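PDB 3KU7: cell division topological specificity factor from Helicobacter pylori, which probably restricts formation of the division septum to mid-cell by preventing MinC and MinD from inhibiting division at internal sites while permitting inhibition at the poles. Local coordinates for residues S55-K61 against E73-P79. Residues are numbered along the deposited sequence; the frame is centred on the assembly and turned at random.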
ATOM      1  N   SER A  55      14.294  -4.271  -1.739  1.00 59.21           N
ATOM      2  CA  SER A  55      13.966  -4.625  -3.135  1.00 56.88           C
ATOM      3  C   SER A  55      14.421  -3.562  -4.127  1.00 56.53           C
ATOM      4  O   SER A  55      14.550  -2.399  -3.767  1.00 56.38           O
ATOM      5  CB  SER A  55      12.456  -4.827  -3.313  1.00 55.00           C
ATOM      6  OG  SER A  55      12.154  -4.991  -4.693  1.00 50.06           O
ATOM      7  N   SER A  56      14.640  -3.958  -5.378  1.00 56.65           N
ATOM      8  CA  SER A  56      15.080  -3.021  -6.404  1.00 56.07           C
ATOM      9  C   SER A  56      14.319  -3.235  -7.709  1.00 56.44           C
ATOM     10  O   SER A  56      14.534  -2.513  -8.689  1.00 56.82           O
ATOM     11  CB  SER A  56      16.579  -3.174  -6.641  1.00 55.29           C
ATOM     12  OG  SER A  56      16.859  -4.451  -7.167  1.00 53.83           O
ATOM     13  N   ASP A  57      13.443  -4.239  -7.712  1.00 56.79           N
ATOM     14  CA  ASP A  57      12.602  -4.532  -8.868  1.00 55.96           C
ATOM     15  C   ASP A  57      11.203  -4.079  -8.487  1.00 55.13           C
ATOM     16  O   ASP A  57      10.494  -4.764  -7.767  1.00 55.92           O
ATOM     17  CB  ASP A  57      12.603  -6.037  -9.189  1.00 56.88           C
ATOM     18  CG  ASP A  57      11.699  -6.407 -10.388  1.00 57.99           C
ATOM     19  OD1 ASP A  57      11.924  -7.487 -10.982  1.00 56.94           O
ATOM     20  OD2 ASP A  57      10.760  -5.653 -10.734  1.00 58.96           O
ATOM     21  N   ILE A  58      10.817  -2.900  -8.956  1.00 53.25           N
ATOM     22  CA  ILE A  58       9.498  -2.372  -8.649  1.00 52.17           C
ATOM     23  C   ILE A  58       8.699  -1.952  -9.869  1.00 51.78           C
ATOM     24  O   ILE A  58       9.154  -1.167 -10.705  1.00 51.54           O
ATOM     25  CB  ILE A  58       9.608  -1.197  -7.686  1.00 51.88           C
ATOM     26  CG1 ILE A  58       9.976  -1.744  -6.311  1.00 51.58           C
ATOM     27  CG2 ILE A  58       8.306  -0.398  -7.664  1.00 49.34           C
ATOM     28  CD1 ILE A  58      10.301  -0.701  -5.335  1.00 52.39           C
ATOM     29  N   HIS A  59       7.489  -2.480  -9.952  1.00 50.80           N
ATOM     30  CA  HIS A  59       6.631  -2.176 -11.069  1.00 50.89           C
ATOM     31  C   HIS A  59       5.365  -1.517 -10.566  1.00 51.06           C
ATOM     32  O   HIS A  59       4.719  -2.045  -9.677  1.00 50.31           O
ATOM     33  CB  HIS A  59       6.287  -3.468 -11.787  1.00 48.53           C
ATOM     34  CG  HIS A  59       5.536  -3.266 -13.062  1.00 47.03           C
ATOM     35  ND1 HIS A  59       5.020  -4.318 -13.778  1.00 45.91           N
ATOM     36  CD2 HIS A  59       5.239  -2.142 -13.752  1.00 46.51           C
ATOM     37  CE1 HIS A  59       4.429  -3.847 -14.870  1.00 47.37           C
ATOM     38  NE2 HIS A  59       4.551  -2.534 -14.873  1.00 46.74           N
ATOM     39  N   PHE A  60       5.019  -0.357 -11.117  1.00 54.07           N
ATOM     40  CA  PHE A  60       3.803   0.336 -10.694  1.00 58.15           C
ATOM     41  C   PHE A  60       2.985   0.932 -11.832  1.00 60.41           C
ATOM     42  O   PHE A  60       3.441   1.777 -12.585  1.00 61.16           O
ATOM     43  CB  PHE A  60       4.128   1.421  -9.651  1.00 57.14           C
ATOM     44  CG  PHE A  60       4.934   2.580 -10.182  1.00 56.10           C
ATOM     45  CD1 PHE A  60       4.314   3.626 -10.874  1.00 54.86           C
ATOM     46  CD2 PHE A  60       6.308   2.637  -9.961  1.00 55.51           C
ATOM     47  CE1 PHE A  60       5.057   4.717 -11.340  1.00 53.52           C
ATOM     48  CE2 PHE A  60       7.055   3.713 -10.419  1.00 55.01           C
ATOM     49  CZ  PHE A  60       6.425   4.761 -11.110  1.00 54.17           C
ATOM     50  N   LYS A  61       1.753   0.463 -11.957  1.00 63.08           N
ATOM     51  CA  LYS A  61       0.858   0.956 -12.991  1.00 65.15           C
ATOM     52  C   LYS A  61      -0.344   1.572 -12.306  1.00 67.50           C
ATOM     53  O   LYS A  61      -0.440   1.538 -11.077  1.00 66.01           O
ATOM     54  CB  LYS A  61       0.416  -0.186 -13.913  1.00 64.06           C
ATOM     55  CG  LYS A  61       0.302  -1.570 -13.273  1.00 63.29           C
ATOM     56  CD  LYS A  61      -0.451  -2.545 -14.194  1.00 62.69           C
ATOM     57  CE  LYS A  61      -0.336  -4.030 -13.795  1.00 61.29           C
ATOM     58  NZ  LYS A  61       0.853  -4.734 -14.380  1.00 59.68           N
ATOM     59  N   GLU A  73      -1.500   0.312  -8.670  1.00 49.64           N
ATOM     60  CA  GLU A  73      -1.023  -1.035  -8.374  1.00 48.05           C
ATOM     61  C   GLU A  73       0.489  -1.049  -8.384  1.00 46.61           C
ATOM     62  O   GLU A  73       1.102  -0.450  -9.244  1.00 46.10           O
ATOM     63  CB  GLU A  73      -1.571  -2.000  -9.432  1.00 50.12           C
ATOM     64  CG  GLU A  73      -1.625  -3.468  -9.012  1.00 55.46           C
ATOM     65  CD  GLU A  73      -2.556  -4.317  -9.882  1.00 58.73           C
ATOM     66  OE1 GLU A  73      -2.372  -4.344 -11.122  1.00 61.42           O
ATOM     67  OE2 GLU A  73      -3.469  -4.969  -9.327  1.00 59.36           O
ATOM     68  N   VAL A  74       1.088  -1.737  -7.420  1.00 45.69           N
ATOM     69  CA  VAL A  74       2.542  -1.811  -7.316  1.00 45.75           C
ATOM     70  C   VAL A  74       3.056  -3.204  -6.978  1.00 47.04           C
ATOM     71  O   VAL A  74       2.845  -3.695  -5.868  1.00 46.69           O
ATOM     72  CB  VAL A  74       3.087  -0.844  -6.246  1.00 44.72           C
ATOM     73  CG1 VAL A  74       4.576  -1.040  -6.100  1.00 43.31           C
ATOM     74  CG2 VAL A  74       2.831   0.570  -6.652  1.00 43.20           C
ATOM     75  N   GLU A  75       3.748  -3.818  -7.943  1.00 49.60           N
ATOM     76  CA  GLU A  75       4.320  -5.147  -7.791  1.00 51.35           C
ATOM     77  C   GLU A  75       5.781  -5.037  -7.406  1.00 50.18           C
ATOM     78  O   GLU A  75       6.592  -4.371  -8.047  1.00 49.66           O
ATOM     79  CB  GLU A  75       4.160  -5.960  -9.079  1.00 55.28           C
ATOM     80  CG  GLU A  75       2.715  -6.207  -9.490  1.00 61.24           C
ATOM     81  CD  GLU A  75       1.958  -4.957 -10.010  1.00 65.07           C
ATOM     82  OE1 GLU A  75       0.710  -5.001 -10.070  1.00 66.59           O
ATOM     83  OE2 GLU A  75       2.585  -3.936 -10.378  1.00 66.62           O
ATOM     84  N   ILE A  76       6.096  -5.738  -6.336  1.00 49.76           N
ATOM     85  CA  ILE A  76       7.413  -5.727  -5.755  1.00 50.05           C
ATOM     86  C   ILE A  76       8.048  -7.107  -5.617  1.00 50.01           C
ATOM     87  O   ILE A  76       7.570  -7.951  -4.874  1.00 50.22           O
ATOM     88  CB  ILE A  76       7.319  -5.062  -4.362  1.00 50.69           C
ATOM     89  CG1 ILE A  76       6.608  -3.696  -4.487  1.00 50.69           C
ATOM     90  CG2 ILE A  76       8.709  -4.941  -3.757  1.00 49.93           C
ATOM     91  CD1 ILE A  76       6.088  -3.098  -3.181  1.00 48.54           C
ATOM     92  N   ILE A  77       9.141  -7.319  -6.334  1.00 50.11           N
ATOM     93  CA  ILE A  77       9.866  -8.572  -6.261  1.00 50.22           C
ATOM     94  C   ILE A  77      10.922  -8.491  -5.169  1.00 52.35           C
ATOM     95  O   ILE A  77      11.819  -7.663  -5.232  1.00 53.35           O
ATOM     96  CB  ILE A  77      10.559  -8.895  -7.596  1.00 49.36           C
ATOM     97  CG1 ILE A  77       9.533  -9.307  -8.645  1.00 49.72           C
ATOM     98  CG2 ILE A  77      11.542  -9.984  -7.405  1.00 49.84           C
ATOM     99  CD1 ILE A  77       8.721  -8.151  -9.146  1.00 52.94           C
ATOM    100  N   LEU A  78      10.820  -9.369  -4.175  1.00 52.61           N
ATOM    101  CA  LEU A  78      11.780  -9.404  -3.070  1.00 52.33           C
ATOM    102  C   LEU A  78      13.134  -9.995  -3.456  1.00 52.74           C
ATOM    103  O   LEU A  78      13.233 -10.825  -4.355  1.00 53.90           O
ATOM    104  CB  LEU A  78      11.216 -10.198  -1.883  1.00 51.76           C
ATOM    105  CG  LEU A  78       9.921  -9.734  -1.226  1.00 50.18           C
ATOM    106  CD1 LEU A  78       9.600 -10.610  -0.011  1.00 49.48           C
ATOM    107  CD2 LEU A  78      10.063  -8.286  -0.827  1.00 49.25           C
ATOM    108  N   PRO A  79      14.199  -9.566  -2.770  1.00 52.53           N
ATOM    109  CA  PRO A  79      15.552 -10.051  -3.036  1.00 51.58           C
ATOM    110  C   PRO A  79      15.772 -11.520  -2.663  1.00 52.28           C
ATOM    111  O   PRO A  79      15.515 -11.945  -1.535  1.00 52.49           O
ATOM    112  CB  PRO A  79      16.416  -9.099  -2.216  1.00 51.01           C
ATOM    113  CG  PRO A  79      15.591  -7.829  -2.195  1.00 50.75           C
ATOM    114  CD  PRO A  79      14.230  -8.370  -1.913  1.00 51.55           C
TER
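The His59 ring and the Glu75 carboxylate run next to each other on one face of the sheet, their planes 57° apart. Glu75 OE2 approaches the ring obliquely, 4.0 Å from His59 CG. The Glu75 chain is bent at chi2 (71°), which folds its carboxylate back toward strand 57-61. Glu75 OE1 faces Lys61 NZ at 4.3 Å, too far for a salt bridge. Lys61 runs alongside Glu73 and passes nearly square to Glu75. Its CE lies 3.4 Å from Glu73 OE1. Two acids near one lysine would probably favour its charged form. Lys24 of strand 22-30 makes long, weak ion pairs with both glutamates. At the other end of this face, the Asp57 carboxylate packs against Ile77 CD1.

Strands 57-61 and 69-77 form an antiparallel beta hairpin, and strand 69-77 is the middle strand of the sheet within this chain. His59 and Glu75 are a hydrogen-bonded pair: His59 N donates to Glu75 O at 2.8 Å. Glu75 N bonds back to His59 O, and Lys61 and Glu73 exchange two such bonds as well.

Ile58, Phe60, Val74 and Ile76 point to the other face, where helix 38-53 packs. Val74 CG2 touches Phe60 CB, while the end of the Phe60 side chain leads away from strand 69-77, and the side chain touches Arg42 of helix 38-53. Ile58 CG2 reaches Val74 CG1 at 4.1 Å. Ser55 OG donates to Ile77 O at 2.7 Å, from above the carbonyl plane. Pro79 CG rests on Ser55 CA, 3.7 Å away.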